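Local coordinates for protein PcyX_EBK42635 (Marine metagenome, PDB 5OWG) that probably reduces biliverdin to the phycobilin phycoerythrobilin in a ferredoxin-dependent, four-electron reaction, at residues E23-N26 with N27-E31. Numbering follows the deposited sequence.
Sequences EVLN and NNLVE
E23 meets N27 one turn further along helix 14-28: its chain bends at chi2 (63°) and carries OE2 to 3.5 Å from OD1 of N27. Both atoms are acceptors, so the two groups merely lie close, with the carboxylate and amide planes 65° apart; the backbone N of N27 makes weak bonds to the O atoms of E23 and V24. The carbonyl of V24 has a firmer partner. ND2 of N28 turns back to it at 3.1 Å, in a fairly straight bond (162° at the hydrogen), with V24 O close to the amide plane; N28 N adds a weak bond to the same oxygen. This is the C-terminal end of helix 14-28, which leads through L29 into strand 30-32, an outermost strand of the antiparallel sheet in the bilin reductase fold. V24 and N28 both touch I177 of helix 161-179. L25 O accepts an i to i+4 bond from L29 N at 2.9 Å, while L25 CD2 reaches L29 CD1 at 3.6 Å as the two buried leucines cross at an angle, both packing on W52 of strand 47-53. N26 OD1 accepts a hydrogen bond from W52 NE1.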
loop_
_atom_site.group_PDB
_atom_site.type_symbol
_atom_site.label_atom_id
_atom_site.label_comp_id
_atom_site.label_asym_id
_atom_site.label_seq_id
_atom_site.Cartn_x
_atom_site.Cartn_y
_atom_site.Cartn_z
ATOM N N GLU A 23 9.715 9.798 -0.926
ATOM C CA GLU A 23 9.823 11.189 -1.354
ATOM C C GLU A 23 8.521 11.674 -1.977
ATOM O O GLU A 23 8.067 12.789 -1.699
ATOM C CB GLU A 23 10.980 11.345 -2.340
ATOM C CG GLU A 23 11.259 12.785 -2.764
ATOM C CD GLU A 23 11.682 13.669 -1.606
ATOM O OE1 GLU A 23 11.960 13.128 -0.514
ATOM O OE2 GLU A 23 11.738 14.903 -1.785
ATOM N N VAL A 24 7.903 10.847 -2.823
ATOM C CA VAL A 24 6.644 11.232 -3.455
ATOM C C VAL A 24 5.570 11.455 -2.397
ATOM O O VAL A 24 4.851 12.462 -2.419
ATOM C CB VAL A 24 6.214 10.169 -4.482
ATOM C CG1 VAL A 24 4.828 10.476 -5.042
ATOM C CG2 VAL A 24 7.230 10.087 -5.613
ATOM N N LEU A 25 5.447 10.522 -1.450
ATOM C CA LEU A 25 4.403 10.639 -0.436
ATOM C C LEU A 25 4.615 11.870 0.437
ATOM O O LEU A 25 3.649 12.533 0.830
ATOM C CB LEU A 25 4.355 9.370 0.419
ATOM C CG LEU A 25 3.950 8.083 -0.309
ATOM C CD1 LEU A 25 4.186 6.870 0.573
ATOM C CD2 LEU A 25 2.495 8.136 -0.743
ATOM N N ASN A 26 5.872 12.195 0.748
ATOM C CA ASN A 26 6.149 13.385 1.547
ATOM C C ASN A 26 5.837 14.668 0.785
ATOM O O ASN A 26 5.517 15.690 1.403
ATOM C CB ASN A 26 7.609 13.391 2.001
ATOM C CG ASN A 26 7.891 12.361 3.079
ATOM O OD1 ASN A 26 7.007 12.000 3.855
ATOM N ND2 ASN A 26 9.128 11.889 3.136
ATOM N N ASN A 27 5.921 14.638 -0.546
ATOM C CA ASN A 27 5.721 15.837 -1.351
ATOM C C ASN A 27 4.257 16.131 -1.652
ATOM O O ASN A 27 3.950 17.245 -2.094
ATOM C CB ASN A 27 6.483 15.718 -2.674
ATOM C CG ASN A 27 7.925 16.174 -2.565
ATOM O OD1 ASN A 27 8.514 16.167 -1.484
ATOM N ND2 ASN A 27 8.498 16.584 -3.691
ATOM N N ASN A 28 3.357 15.177 -1.436
ATOM C CA ASN A 28 1.947 15.346 -1.772
ATOM C C ASN A 28 1.020 15.138 -0.587
ATOM O O ASN A 28 0.024 15.856 -0.455
ATOM C CB ASN A 28 1.553 14.370 -2.891
ATOM C CG ASN A 28 2.192 14.717 -4.220
ATOM O OD1 ASN A 28 1.546 15.275 -5.106
ATOM N ND2 ASN A 28 3.470 14.384 -4.365
ATOM N N LEU A 29 1.319 14.177 0.277
ATOM C CA LEU A 29 0.487 13.844 1.421
ATOM C C LEU A 29 1.167 14.313 2.704
ATOM O O LEU A 29 2.259 14.887 2.687
ATOM C CB LEU A 29 0.218 12.338 1.463
ATOM C CG LEU A 29 -0.329 11.724 0.175
ATOM C CD1 LEU A 29 -0.274 10.212 0.236
ATOM C CD2 LEU A 29 -1.741 12.196 -0.063
ATOM N N VAL A 30 0.500 14.062 3.828
ATOM C CA VAL A 30 1.044 14.341 5.150
ATOM C C VAL A 30 1.027 13.048 5.950
ATOM O O VAL A 30 0.017 12.335 5.966
ATOM C CB VAL A 30 0.250 15.441 5.874
ATOM C CG1 VAL A 30 0.831 15.699 7.261
ATOM C CG2 VAL A 30 0.257 16.714 5.052
ATOM N N GLU A 31 2.140 12.753 6.612
ATOM C CA GLU A 31 2.242 11.558 7.431
ATOM C C GLU A 31 1.514 11.754 8.754
ATOM O O GLU A 31 1.490 12.852 9.320
ATOM C CB GLU A 31 3.707 11.210 7.688
ATOM C CG GLU A 31 3.907 9.910 8.441
ATOM C CD GLU A 31 5.347 9.447 8.416
ATOM O OE1 GLU A 31 6.225 10.250 8.035
ATOM O OE2 GLU A 31 5.605 8.277 8.768
#